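Local structure of dextranase (Pseudarthrobacter oxydans, 6NZS) at residues G8-W13 and K49-F54; Y243-P248 and G264-L269; V290-T295 and S310-M315. The protein catalyses the endohydrolysis of (1->6)-alpha-D-glucosidic linkages in dextran, as a member of glycoside hydrolase family 49. All coordinates share one frame; numbering follows the deposited sequence.

Interaction 1 of 3, residues G8-W13 and K49-F54; sequences GNLHTW and KAYDAF
The hydroxyl of Thr12 is gripped from two directions: OG1 donates to the backbone carbonyl O of Asp52 over 2.7 Å and accepts from the amide of Ala5. The hydroxyl meets the Asp52 carbonyl at a slant, 30° out of its plane. With chi1 at 71°, OG1 sits between the backbone N and the carbonyl carbon of Thr12, where it faces the second segment, while CG2 packs beside CB of Ala53 at 3.9 Å. A valine here, with no hydroxyl, would probably leave the Asp52 carbonyl and the Ala5 amide without the partner they share. Next along the pair the backbones join directly, Phe54 N donating to Trp13 O across 3.0 Å; the bond is bent at the hydrogen, 141°, although the nitrogen lies almost straight out from the carbonyl. The Trp13 indole takes another course, its CE3 lying above one face of the His11 ring and its NE1 hydrogen-bonding Tyr56. At the other end Leu10 brings CD2 to CD2 of Tyr51 at 3.8 Å, an apolar touch at an oblique slant to the phenol ring. The Asp52 carboxylate leads off the contact to the Thr3 amide and Gln40. All this lies in the N-terminal Ig-like domain, where strand 84-92 pairs antiparallel with both strand 10-11 and strand 51-58: Phe90 touches Leu10 and Thr12, Ser88 touches Ala53, and strand 37-43, the other antiparallel partner of 51-58, adds Val41 against Leu10 and Leu39 against Ala53.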
ATOM      1  N   GLY A   8     -18.499 -24.490   1.164  1.00 22.97           N
ATOM      2  CA  GLY A   8     -19.059 -23.377   1.906  1.00 20.17           C
ATOM      3  C   GLY A   8     -18.062 -22.641   2.780  1.00 18.00           C
ATOM      4  O   GLY A   8     -18.292 -21.473   3.114  1.00 19.07           O
ATOM      5  N   ASN A   9     -16.960 -23.295   3.161  1.00 17.73           N
ATOM      6  CA  ASN A   9     -16.023 -22.722   4.123  1.00 15.13           C
ATOM      7  C   ASN A   9     -14.663 -22.382   3.546  1.00 13.22           C
ATOM      8  O   ASN A   9     -13.876 -21.721   4.232  1.00 16.78           O
ATOM      9  CB  ASN A   9     -15.793 -23.672   5.298  1.00 17.45           C
ATOM     10  CG  ASN A   9     -17.015 -23.828   6.168  1.00 13.20           C
ATOM     11  OD1 ASN A   9     -17.999 -23.104   6.023  1.00 15.87           O
ATOM     12  ND2 ASN A   9     -16.955 -24.782   7.082  1.00 15.05           N
ATOM     13  N   LEU A  10     -14.346 -22.840   2.344  1.00 13.84           N
ATOM     14  CA  LEU A  10     -13.011 -22.651   1.796  1.00 12.88           C
ATOM     15  C   LEU A  10     -13.124 -22.571   0.285  1.00 12.98           C
ATOM     16  O   LEU A  10     -13.805 -23.391  -0.341  1.00 14.70           O
ATOM     17  CB  LEU A  10     -12.086 -23.807   2.203  1.00 13.47           C
ATOM     18  CG  LEU A  10     -10.618 -23.739   1.772  1.00 14.64           C
ATOM     19  CD1 LEU A  10      -9.930 -22.456   2.278  1.00 14.17           C
ATOM     20  CD2 LEU A  10      -9.879 -24.980   2.264  1.00 18.24           C
ATOM     21  N   HIS A  11     -12.465 -21.578  -0.300  1.00 12.60           N
ATOM     22  CA  HIS A  11     -12.408 -21.459  -1.748  1.00 12.15           C
ATOM     23  C   HIS A  11     -10.976 -21.144  -2.140  1.00 12.50           C
ATOM     24  O   HIS A  11     -10.423 -20.122  -1.713  1.00 10.70           O
ATOM     25  CB  HIS A  11     -13.347 -20.370  -2.266  1.00 14.91           C
ATOM     26  CG  HIS A  11     -13.370 -20.273  -3.757  1.00 12.89           C
ATOM     27  ND1 HIS A  11     -13.547 -19.081  -4.426  1.00 19.77           N
ATOM     28  CD2 HIS A  11     -13.231 -21.226  -4.709  1.00 16.07           C
ATOM     29  CE1 HIS A  11     -13.519 -19.306  -5.728  1.00 19.19           C
ATOM     30  NE2 HIS A  11     -13.326 -20.596  -5.927  1.00 21.40           N
ATOM     31  N   THR A  12     -10.380 -22.023  -2.938  1.00 11.07           N
ATOM     32  CA  THR A  12      -9.081 -21.789  -3.550  1.00 10.54           C
ATOM     33  C   THR A  12      -9.208 -21.999  -5.053  1.00 12.64           C
ATOM     34  O   THR A  12     -10.221 -22.501  -5.552  1.00 13.45           O
ATOM     35  CB  THR A  12      -7.995 -22.714  -2.989  1.00 11.22           C
ATOM     36  OG1 THR A  12      -8.226 -24.050  -3.453  1.00 11.75           O
ATOM     37  CG2 THR A  12      -7.983 -22.704  -1.469  1.00 12.39           C
ATOM     38  N   TRP A  13      -8.170 -21.599  -5.788  1.00 11.90           N
ATOM     39  CA  TRP A  13      -8.229 -21.671  -7.241  1.00 11.52           C
ATOM     40  C   TRP A  13      -6.825 -21.813  -7.811  1.00 13.16           C
ATOM     41  O   TRP A  13      -5.820 -21.655  -7.112  1.00 12.37           O
ATOM     42  CB  TRP A  13      -8.938 -20.457  -7.850  1.00 13.12           C
ATOM     43  CG  TRP A  13      -8.357 -19.151  -7.425  1.00 10.64           C
ATOM     44  CD1 TRP A  13      -7.325 -18.476  -8.024  1.00 12.54           C
ATOM     45  CD2 TRP A  13      -8.760 -18.357  -6.298  1.00 11.04           C
ATOM     46  NE1 TRP A  13      -7.066 -17.315  -7.341  1.00 11.30           N
ATOM     47  CE2 TRP A  13      -7.927 -17.212  -6.279  1.00 10.42           C
ATOM     48  CE3 TRP A  13      -9.745 -18.498  -5.308  1.00 12.12           C
ATOM     49  CZ2 TRP A  13      -8.056 -16.212  -5.315  1.00 12.59           C
ATOM     50  CZ3 TRP A  13      -9.862 -17.512  -4.336  1.00 11.74           C
ATOM     51  CH2 TRP A  13      -9.018 -16.379  -4.349  1.00 11.85           C
ATOM     52  N   LYS A  49      -7.187 -32.868   4.531  1.00 23.47           N
ATOM     53  CA  LYS A  49      -7.803 -32.421   3.284  1.00 23.25           C
ATOM     54  C   LYS A  49      -7.280 -31.019   2.976  1.00 19.61           C
ATOM     55  O   LYS A  49      -7.959 -30.015   3.201  1.00 20.54           O
ATOM     56  CB  LYS A  49      -9.327 -32.438   3.408  1.00 25.70           C
ATOM     57  CG  LYS A  49      -9.909 -33.809   3.714  1.00 30.83           C
ATOM     58  CD  LYS A  49     -11.419 -33.810   3.547  1.00 33.73           C
ATOM     59  CE  LYS A  49     -11.957 -35.227   3.427  1.00 42.07           C
ATOM     60  NZ  LYS A  49     -13.180 -35.281   2.574  1.00 47.19           N
ATOM     61  N   ALA A  50      -6.060 -30.962   2.452  1.00 20.50           N
ATOM     62  CA  ALA A  50      -5.410 -29.702   2.118  1.00 17.99           C
ATOM     63  C   ALA A  50      -5.547 -29.440   0.624  1.00 20.01           C
ATOM     64  O   ALA A  50      -5.316 -30.337  -0.195  1.00 24.10           O
ATOM     65  CB  ALA A  50      -3.934 -29.723   2.517  1.00 21.83           C
ATOM     66  N   TYR A  51      -5.914 -28.210   0.280  1.00 13.48           N
ATOM     67  CA  TYR A  51      -6.199 -27.819  -1.093  1.00 12.79           C
ATOM     68  C   TYR A  51      -5.173 -26.798  -1.564  1.00 14.29           C
ATOM     69  O   TYR A  51      -4.788 -25.903  -0.808  1.00 15.62           O
ATOM     70  CB  TYR A  51      -7.590 -27.202  -1.183  1.00 13.92           C
ATOM     71  CG  TYR A  51      -8.694 -28.167  -0.837  1.00 18.19           C
ATOM     72  CD1 TYR A  51      -9.241 -28.986  -1.811  1.00 18.53           C
ATOM     73  CD2 TYR A  51      -9.182 -28.264   0.464  1.00 18.89           C
ATOM     74  CE1 TYR A  51     -10.260 -29.873  -1.507  1.00 21.86           C
ATOM     75  CE2 TYR A  51     -10.202 -29.152   0.778  1.00 21.32           C
ATOM     76  CZ  TYR A  51     -10.732 -29.949  -0.214  1.00 23.20           C
ATOM     77  OH  TYR A  51     -11.747 -30.835   0.091  1.00 28.43           O
ATOM     78  N   ASP A  52      -4.736 -26.937  -2.812  1.00 12.88           N
ATOM     79  CA  ASP A  52      -3.798 -25.982  -3.387  1.00 12.58           C
ATOM     80  C   ASP A  52      -4.460 -24.629  -3.597  1.00 11.99           C
ATOM     81  O   ASP A  52      -5.624 -24.545  -3.995  1.00 12.91           O
ATOM     82  CB  ASP A  52      -3.314 -26.504  -4.734  1.00 13.79           C
ATOM     83  CG  ASP A  52      -2.583 -27.813  -4.605  1.00 15.97           C
ATOM     84  OD1 ASP A  52      -1.440 -27.801  -4.105  1.00 15.85           O
ATOM     85  OD2 ASP A  52      -3.156 -28.854  -4.988  1.00 18.48           O
ATOM     86  N   ALA A  53      -3.708 -23.563  -3.321  1.00 11.09           N
ATOM     87  CA  ALA A  53      -4.128 -22.201  -3.620  1.00 11.11           C
ATOM     88  C   ALA A  53      -3.015 -21.553  -4.421  1.00  9.97           C
ATOM     89  O   ALA A  53      -1.847 -21.637  -4.033  1.00 12.95           O
ATOM     90  CB  ALA A  53      -4.361 -21.396  -2.338  1.00 12.35           C
ATOM     91  N   PHE A  54      -3.366 -20.924  -5.535  1.00 10.04           N
ATOM     92  CA  PHE A  54      -2.345 -20.357  -6.406  1.00 10.01           C
ATOM     93  C   PHE A  54      -1.550 -19.283  -5.677  1.00  9.78           C
ATOM     94  O   PHE A  54      -2.104 -18.502  -4.899  1.00 10.92           O
ATOM     95  CB  PHE A  54      -3.005 -19.728  -7.630  1.00 10.90           C
ATOM     96  CG  PHE A  54      -2.043 -19.461  -8.748  1.00 10.02           C
ATOM     97  CD1 PHE A  54      -1.586 -20.510  -9.536  1.00 12.15           C
ATOM     98  CD2 PHE A  54      -1.579 -18.184  -9.002  1.00  9.57           C
ATOM     99  CE1 PHE A  54      -0.696 -20.286 -10.565  1.00 12.15           C
ATOM    100  CE2 PHE A  54      -0.687 -17.947 -10.045  1.00 10.75           C
ATOM    101  CZ  PHE A  54      -0.244 -18.993 -10.825  1.00  9.98           C
TER

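Interaction 2 of 3, residues Y243-P248 and G264-L269; sequences YHAVLP and GAFRFL
Leu247 lays one methyl squarely on the Phe268 ring: CD1 stands 3.5 Å above the ring plane, over its centre, in a CH-pi contact. The leucine is extended to this methyl, with CG beside the backbone N (chi1 -63°) and CD1 anti to CA, and the same CD1 comes to 4.0 Å from CD1 of Phe266. Phe266 meets Ala245 as well, its CD1 lying 3.6 Å from the alanine CB, which approaches the ring obliquely. These four residues share one face of a parallel pairing, Ala245 level with Phe266 and Val246 with Arg267, tied by Ala245 N to Ala265 O, Arg267 N to Ala245 O and Leu247 N to Arg267 O, the last two bonds both 2.8 Å and nearly straight.

Such stacking of equivalent strands from successive coils belongs to the right-handed parallel beta-helix of the family. Strand 266-268 is followed in the same sheet by 316-320, whose Phe318 stacks on Phe268; Val254, Ile230 and Phe232, from other strands of the solenoid, close round the aromatic and leucine side chains.

On the other face Val246 points its two methyls different ways. CG1, anti to the backbone N at chi1 179°, reaches CB of Leu269 at 3.7 Å, whereas CG2 rests over one face of the His244 imidazole, toward its rim. Across the contact His244 CB lies 4.0 Å from Ala265 CB, and its ND1 is hydrogen-bonded to the hydroxyl of Tyr299. Arg267 runs out fully extended, and CD1 of Leu269 sits 3.3 Å from the plane of its guanidinium, off toward the rim.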
ATOM      1  N   TYR A 243      -4.119   0.107 -24.236  1.00 19.09           N
ATOM      2  CA  TYR A 243      -5.538   0.342 -24.012  1.00 19.77           C
ATOM      3  C   TYR A 243      -5.823   0.167 -22.532  1.00 17.41           C
ATOM      4  O   TYR A 243      -5.245  -0.710 -21.883  1.00 18.69           O
ATOM      5  CB  TYR A 243      -6.396  -0.644 -24.815  1.00 16.90           C
ATOM      6  CG  TYR A 243      -7.863  -0.711 -24.404  1.00 18.15           C
ATOM      7  CD1 TYR A 243      -8.790   0.210 -24.891  1.00 18.87           C
ATOM      8  CD2 TYR A 243      -8.326  -1.709 -23.548  1.00 18.57           C
ATOM      9  CE1 TYR A 243     -10.130   0.143 -24.521  1.00 19.33           C
ATOM     10  CE2 TYR A 243      -9.662  -1.776 -23.170  1.00 18.03           C
ATOM     11  CZ  TYR A 243     -10.559  -0.854 -23.663  1.00 18.55           C
ATOM     12  OH  TYR A 243     -11.889  -0.932 -23.285  1.00 16.98           O
ATOM     13  N   HIS A 244      -6.692   1.019 -22.006  1.00 17.00           N
ATOM     14  CA  HIS A 244      -7.355   0.773 -20.735  1.00 16.06           C
ATOM     15  C   HIS A 244      -8.833   1.075 -20.914  1.00 18.52           C
ATOM     16  O   HIS A 244      -9.224   1.824 -21.813  1.00 18.76           O
ATOM     17  CB  HIS A 244      -6.741   1.565 -19.568  1.00 18.84           C
ATOM     18  CG  HIS A 244      -7.035   3.033 -19.591  1.00 18.61           C
ATOM     19  ND1 HIS A 244      -6.903   3.808 -20.723  1.00 21.69           N
ATOM     20  CD2 HIS A 244      -7.426   3.875 -18.604  1.00 19.96           C
ATOM     21  CE1 HIS A 244      -7.209   5.061 -20.436  1.00 21.71           C
ATOM     22  NE2 HIS A 244      -7.526   5.129 -19.155  1.00 22.32           N
ATOM     23  N   ALA A 245      -9.653   0.456 -20.070  1.00 16.13           N
ATOM     24  CA  ALA A 245     -11.104   0.498 -20.233  1.00 16.15           C
ATOM     25  C   ALA A 245     -11.636   1.834 -19.730  1.00 17.01           C
ATOM     26  O   ALA A 245     -11.578   2.131 -18.532  1.00 16.93           O
ATOM     27  CB  ALA A 245     -11.742  -0.663 -19.478  1.00 14.93           C
ATOM     28  N   VAL A 246     -12.155   2.643 -20.649  1.00 17.62           N
ATOM     29  CA  VAL A 246     -12.811   3.903 -20.322  1.00 17.94           C
ATOM     30  C   VAL A 246     -14.304   3.641 -20.463  1.00 15.83           C
ATOM     31  O   VAL A 246     -14.820   3.511 -21.577  1.00 17.56           O
ATOM     32  CB  VAL A 246     -12.331   5.034 -21.242  1.00 18.88           C
ATOM     33  CG1 VAL A 246     -13.030   6.344 -20.904  1.00 19.38           C
ATOM     34  CG2 VAL A 246     -10.806   5.190 -21.140  1.00 18.09           C
ATOM     35  N   LEU A 247     -14.988   3.527 -19.326  1.00 15.99           N
ATOM     36  CA  LEU A 247     -16.285   2.870 -19.242  1.00 15.20           C
ATOM     37  C   LEU A 247     -17.428   3.834 -19.561  1.00 13.30           C
ATOM     38  O   LEU A 247     -17.384   5.008 -19.172  1.00 15.54           O
ATOM     39  CB  LEU A 247     -16.494   2.273 -17.849  1.00 13.68           C
ATOM     40  CG  LEU A 247     -15.486   1.177 -17.478  1.00 14.06           C
ATOM     41  CD1 LEU A 247     -15.651   0.731 -16.031  1.00 14.56           C
ATOM     42  CD2 LEU A 247     -15.600  -0.012 -18.417  1.00 13.94           C
ATOM     43  N   PRO A 248     -18.437   3.303 -20.246  1.00 14.28           N
ATOM     44  CA  PRO A 248     -19.594   4.117 -20.647  1.00 14.50           C
ATOM     45  C   PRO A 248     -20.524   4.370 -19.473  1.00 16.44           C
ATOM     46  O   PRO A 248     -20.410   3.729 -18.415  1.00 14.96           O
ATOM     47  CB  PRO A 248     -20.267   3.247 -21.719  1.00 15.92           C
ATOM     48  CG  PRO A 248     -19.898   1.853 -21.359  1.00 14.80           C
ATOM     49  CD  PRO A 248     -18.502   1.938 -20.795  1.00 14.60           C
ATOM     50  N   GLY A 264      -4.870  -4.884 -16.965  1.00 11.36           N
ATOM     51  CA  GLY A 264      -5.544  -3.689 -17.455  1.00 12.47           C
ATOM     52  C   GLY A 264      -5.801  -2.691 -16.334  1.00 14.39           C
ATOM     53  O   GLY A 264      -5.184  -2.752 -15.275  1.00 12.97           O
ATOM     54  N   ALA A 265      -6.713  -1.757 -16.617  1.00 14.12           N
ATOM     55  CA  ALA A 265      -7.051  -0.656 -15.722  1.00 15.26           C
ATOM     56  C   ALA A 265      -8.424  -0.142 -16.124  1.00 14.18           C
ATOM     57  O   ALA A 265      -8.884  -0.381 -17.241  1.00 14.92           O
ATOM     58  CB  ALA A 265      -6.014   0.468 -15.784  1.00 13.58           C
ATOM     59  N   PHE A 266      -9.084   0.554 -15.199  1.00 12.65           N
ATOM     60  CA  PHE A 266     -10.462   0.980 -15.416  1.00 13.46           C
ATOM     61  C   PHE A 266     -10.609   2.453 -15.088  1.00 13.97           C
ATOM     62  O   PHE A 266     -10.142   2.917 -14.043  1.00 14.06           O
ATOM     63  CB  PHE A 266     -11.446   0.186 -14.551  1.00 14.47           C
ATOM     64  CG  PHE A 266     -11.604  -1.242 -14.971  1.00 15.11           C
ATOM     65  CD1 PHE A 266     -12.415  -1.577 -16.041  1.00 16.88           C
ATOM     66  CD2 PHE A 266     -10.938  -2.254 -14.297  1.00 13.05           C
ATOM     67  CE1 PHE A 266     -12.559  -2.891 -16.436  1.00 16.21           C
ATOM     68  CE2 PHE A 266     -11.083  -3.576 -14.688  1.00 15.62           C
ATOM     69  CZ  PHE A 266     -11.891  -3.893 -15.761  1.00 14.30           C
ATOM     70  N   ARG A 267     -11.290   3.177 -15.969  1.00 15.01           N
ATOM     71  CA  ARG A 267     -11.673   4.553 -15.707  1.00 15.61           C
ATOM     72  C   ARG A 267     -13.178   4.665 -15.884  1.00 12.83           C
ATOM     73  O   ARG A 267     -13.708   4.333 -16.952  1.00 14.98           O
ATOM     74  CB  ARG A 267     -10.977   5.521 -16.658  1.00 15.92           C
ATOM     75  CG  ARG A 267     -11.537   6.928 -16.522  1.00 15.65           C
ATOM     76  CD  ARG A 267     -10.684   7.957 -17.233  1.00 18.59           C
ATOM     77  NE  ARG A 267     -11.250   9.289 -17.068  1.00 19.21           N
ATOM     78  CZ  ARG A 267     -10.775  10.377 -17.658  1.00 20.63           C
ATOM     79  NH1 ARG A 267      -9.717  10.289 -18.450  1.00 24.48           N
ATOM     80  NH2 ARG A 267     -11.361  11.552 -17.455  1.00 21.37           N
ATOM     81  N   PHE A 268     -13.860   5.108 -14.832  1.00 14.15           N
ATOM     82  CA  PHE A 268     -15.272   5.464 -14.938  1.00 14.64           C
ATOM     83  C   PHE A 268     -15.280   6.933 -15.343  1.00 14.08           C
ATOM     84  O   PHE A 268     -15.184   7.834 -14.509  1.00 14.61           O
ATOM     85  CB  PHE A 268     -15.991   5.229 -13.616  1.00 15.04           C
ATOM     86  CG  PHE A 268     -16.215   3.773 -13.285  1.00 14.99           C
ATOM     87  CD1 PHE A 268     -15.190   2.996 -12.768  1.00 16.03           C
ATOM     88  CD2 PHE A 268     -17.463   3.193 -13.456  1.00 15.53           C
ATOM     89  CE1 PHE A 268     -15.406   1.658 -12.431  1.00 15.37           C
ATOM     90  CE2 PHE A 268     -17.689   1.866 -13.121  1.00 15.02           C
ATOM     91  CZ  PHE A 268     -16.657   1.094 -12.614  1.00 16.34           C
ATOM     92  N   LEU A 269     -15.375   7.163 -16.655  1.00 15.23           N
ATOM     93  CA  LEU A 269     -15.256   8.506 -17.208  1.00 17.75           C
ATOM     94  C   LEU A 269     -16.427   9.388 -16.808  1.00 16.74           C
ATOM     95  O   LEU A 269     -16.253  10.594 -16.601  1.00 22.56           O
ATOM     96  CB  LEU A 269     -15.166   8.412 -18.726  1.00 20.00           C
ATOM     97  CG  LEU A 269     -15.216   9.706 -19.537  1.00 23.43           C
ATOM     98  CD1 LEU A 269     -13.862  10.358 -19.557  1.00 22.95           C
ATOM     99  CD2 LEU A 269     -15.695   9.412 -20.954  1.00 26.27           C
TER

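Interaction 3 of 3, residues V290-T295 and S310-M315; sequences VYEADT and SSCVKM
Ser311 and Asp294 meet through their side chains where two parts of one long loop of the beta-helix, between strands 283-285 and 316-320, are joined by a single backbone bridge. The serine OG donates to OD1 of Asp294 at 3.1 Å, arriving on the syn side but 33° out of the carboxylate plane. OD1 also takes the amide of Asn296, two residues on, which makes an Asx turn and leaves the carboxylate doubly held.

Thr295 takes the backbone end of the same serine. Its OG1, placed between backbone N and carbonyl carbon at chi1 59°, donates to Ser311 O at 2.7 Å in the carbonyl plane, on a lone pair; the Thr295 amide donates to the same oxygen from well out of that plane. The threonine methyl CG2 is turned instead to CG2 of Val313, 3.9 Å away, and the two side chains cross obliquely.

Cys312, held by its disulfide to Cys308, sets SG 3.3 Å from Glu292 O, Glu292 being the third residue of a type II turn from Val290 to Ala293. Glu292 itself points its carboxylate elsewhere, to a salt bridge with Lys71. Ala293 O is shared too, receiving Val313 N at 2.9 Å and a water that also donates to Val313 O. Lys314 folds back so that NZ donates to Cys312 O at 3.0 Å, and the same nitrogen is hydrogen-bonded to His309 O.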
ATOM      1  N   VAL A 290       3.852   0.519 -19.469  1.00 15.73           N
ATOM      2  CA  VAL A 290       5.155   1.097 -19.168  1.00 16.37           C
ATOM      3  C   VAL A 290       5.019   2.080 -18.009  1.00 15.42           C
ATOM      4  O   VAL A 290       3.945   2.646 -17.762  1.00 14.21           O
ATOM      5  CB  VAL A 290       5.712   1.783 -20.432  1.00 15.90           C
ATOM      6  CG1 VAL A 290       4.883   3.020 -20.789  1.00 16.71           C
ATOM      7  CG2 VAL A 290       7.176   2.152 -20.263  1.00 15.58           C
ATOM      8  N   TYR A 291       6.114   2.272 -17.273  1.00 13.32           N
ATOM      9  CA  TYR A 291       6.178   3.332 -16.274  1.00 13.74           C
ATOM     10  C   TYR A 291       5.732   4.644 -16.893  1.00 16.12           C
ATOM     11  O   TYR A 291       6.186   5.011 -17.979  1.00 15.24           O
ATOM     12  CB  TYR A 291       7.624   3.489 -15.809  1.00 13.92           C
ATOM     13  CG  TYR A 291       7.882   4.616 -14.830  1.00 14.07           C
ATOM     14  CD1 TYR A 291       7.210   4.682 -13.613  1.00 14.16           C
ATOM     15  CD2 TYR A 291       8.821   5.607 -15.113  1.00 14.33           C
ATOM     16  CE1 TYR A 291       7.467   5.693 -12.710  1.00 12.78           C
ATOM     17  CE2 TYR A 291       9.085   6.622 -14.218  1.00 14.16           C
ATOM     18  CZ  TYR A 291       8.411   6.669 -13.012  1.00 13.41           C
ATOM     19  OH  TYR A 291       8.682   7.685 -12.119  1.00 16.33           O
ATOM     20  N   GLU A 292       4.846   5.354 -16.193  1.00 14.21           N
ATOM     21  CA  GLU A 292       4.346   6.651 -16.655  1.00 16.52           C
ATOM     22  C   GLU A 292       3.754   6.543 -18.059  1.00 19.41           C
ATOM     23  O   GLU A 292       3.947   7.420 -18.908  1.00 19.43           O
ATOM     24  CB  GLU A 292       5.421   7.740 -16.574  1.00 17.12           C
ATOM     25  CG  GLU A 292       5.597   8.366 -15.192  1.00 19.47           C
ATOM     26  CD  GLU A 292       6.650   9.463 -15.169  1.00 17.38           C
ATOM     27  OE1 GLU A 292       7.652   9.340 -15.905  1.00 19.15           O
ATOM     28  OE2 GLU A 292       6.479  10.448 -14.419  1.00 18.98           O
ATOM     29  N   ALA A 293       3.029   5.454 -18.309  1.00 18.43           N
ATOM     30  CA  ALA A 293       2.292   5.305 -19.558  1.00 18.95           C
ATOM     31  C   ALA A 293       1.301   6.453 -19.702  1.00 19.04           C
ATOM     32  O   ALA A 293       0.396   6.613 -18.880  1.00 19.77           O
ATOM     33  CB  ALA A 293       1.561   3.962 -19.568  1.00 19.65           C
ATOM     34  N   ASP A 294       1.492   7.275 -20.736  1.00 22.59           N
ATOM     35  CA  ASP A 294       0.759   8.527 -20.897  1.00 22.60           C
ATOM     36  C   ASP A 294      -0.319   8.352 -21.959  1.00 24.64           C
ATOM     37  O   ASP A 294      -0.021   7.974 -23.097  1.00 24.78           O
ATOM     38  CB  ASP A 294       1.718   9.655 -21.288  1.00 25.09           C
ATOM     39  CG  ASP A 294       1.112  11.044 -21.096  1.00 27.14           C
ATOM     40  OD1 ASP A 294      -0.113  11.147 -20.864  1.00 26.07           O
ATOM     41  OD2 ASP A 294       1.868  12.041 -21.178  1.00 29.34           O
ATOM     42  N   THR A 295      -1.573   8.620 -21.582  1.00 24.38           N
ATOM     43  CA  THR A 295      -2.658   8.574 -22.556  1.00 26.04           C
ATOM     44  C   THR A 295      -2.535   9.679 -23.601  1.00 28.73           C
ATOM     45  O   THR A 295      -3.041   9.515 -24.715  1.00 29.93           O
ATOM     46  CB  THR A 295      -4.030   8.599 -21.863  1.00 22.73           C
ATOM     47  OG1 THR A 295      -4.161   9.784 -21.063  1.00 25.52           O
ATOM     48  CG2 THR A 295      -4.198   7.366 -20.971  1.00 25.58           C
ATOM     49  N   SER A 310      -2.266  14.074 -14.394  1.00 28.36           N
ATOM     50  CA  SER A 310      -3.663  13.840 -14.740  1.00 27.04           C
ATOM     51  C   SER A 310      -3.866  13.040 -16.022  1.00 30.35           C
ATOM     52  O   SER A 310      -5.017  12.753 -16.370  1.00 33.64           O
ATOM     53  CB  SER A 310      -4.424  15.169 -14.828  1.00 34.35           C
ATOM     54  OG  SER A 310      -4.087  15.859 -16.020  1.00 35.58           O
ATOM     55  N   SER A 311      -2.796  12.669 -16.734  1.00 28.90           N
ATOM     56  CA  SER A 311      -2.918  11.953 -18.002  1.00 24.89           C
ATOM     57  C   SER A 311      -2.260  10.578 -18.021  1.00 25.53           C
ATOM     58  O   SER A 311      -2.505   9.804 -18.956  1.00 21.87           O
ATOM     59  CB  SER A 311      -2.351  12.791 -19.155  1.00 29.34           C
ATOM     60  OG  SER A 311      -1.060  13.277 -18.832  1.00 28.12           O
ATOM     61  N   CYS A 312      -1.430  10.247 -17.046  1.00 22.76           N
ATOM     62  CA  CYS A 312      -0.866   8.910 -17.022  1.00 18.62           C
ATOM     63  C   CYS A 312      -1.899   7.910 -16.522  1.00 18.95           C
ATOM     64  O   CYS A 312      -2.782   8.248 -15.728  1.00 21.46           O
ATOM     65  CB  CYS A 312       0.389   8.881 -16.164  1.00 19.12           C
ATOM     66  SG  CYS A 312       1.835   9.317 -17.146  1.00 19.70           S
ATOM     67  N   VAL A 313      -1.788   6.674 -17.021  1.00 18.09           N
ATOM     68  CA  VAL A 313      -2.750   5.623 -16.692  1.00 16.50           C
ATOM     69  C   VAL A 313      -2.804   5.414 -15.187  1.00 19.92           C
ATOM     70  O   VAL A 313      -1.777   5.208 -14.527  1.00 16.97           O
ATOM     71  CB  VAL A 313      -2.380   4.321 -17.419  1.00 19.16           C
ATOM     72  CG1 VAL A 313      -3.282   3.167 -16.954  1.00 18.34           C
ATOM     73  CG2 VAL A 313      -2.470   4.496 -18.921  1.00 21.68           C
ATOM     74  N   LYS A 314      -4.010   5.481 -14.637  1.00 16.45           N
ATOM     75  CA  LYS A 314      -4.282   5.140 -13.251  1.00 16.33           C
ATOM     76  C   LYS A 314      -4.957   3.777 -13.234  1.00 15.19           C
ATOM     77  O   LYS A 314      -5.646   3.400 -14.183  1.00 15.86           O
ATOM     78  CB  LYS A 314      -5.216   6.178 -12.624  1.00 18.87           C
ATOM     79  CG  LYS A 314      -4.826   7.625 -12.928  1.00 22.47           C
ATOM     80  CD  LYS A 314      -3.528   8.015 -12.228  1.00 21.39           C
ATOM     81  CE  LYS A 314      -3.355   9.537 -12.156  1.00 21.69           C
ATOM     82  NZ  LYS A 314      -3.360  10.158 -13.518  1.00 24.08           N
ATOM     83  N   MET A 315      -4.733   3.011 -12.163  1.00 14.47           N
ATOM     84  CA  MET A 315      -5.361   1.694 -12.127  1.00 13.04           C
ATOM     85  C   MET A 315      -6.877   1.808 -11.992  1.00 12.93           C
ATOM     86  O   MET A 315      -7.621   1.051 -12.630  1.00 12.29           O
ATOM     87  CB  MET A 315      -4.757   0.832 -11.018  1.00 12.17           C
ATOM     88  CG  MET A 315      -3.276   0.476 -11.245  1.00 11.14           C
ATOM     89  SD  MET A 315      -2.954  -0.435 -12.771  1.00 12.80           S
ATOM     90  CE  MET A 315      -3.822  -1.969 -12.430  1.00 12.77           C
TER
HETATM   91  O   HOH W   1       0.886   5.243 -16.206  1.00 24.58           O

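In the fold
Interactions 2 and 3 are neighbours in the beta-helix, their centres about 12 Å apart, whereas interaction 1 lies in the Ig-like domain with its nearest atoms about 15 Å from interaction 2 and about 16 Å from interaction 3. Residues 264-269 and 310-315 are joined directly: Met315 O probably accepts a hydrogen bond from Phe266 N, and 310-315 leads straight into strand 316-320, which pairs with strand 266-268 of interaction 2. All three contacts are largely buried, though interaction 2 has Leu269 at the surface. Regular strand pairing and apolar stacking dominate interaction 2; hydroxyl-to-carbonyl bonds carry much of interactions 1 and 3, where regular pairing is sparse, and a disulfide reinforces interaction 3.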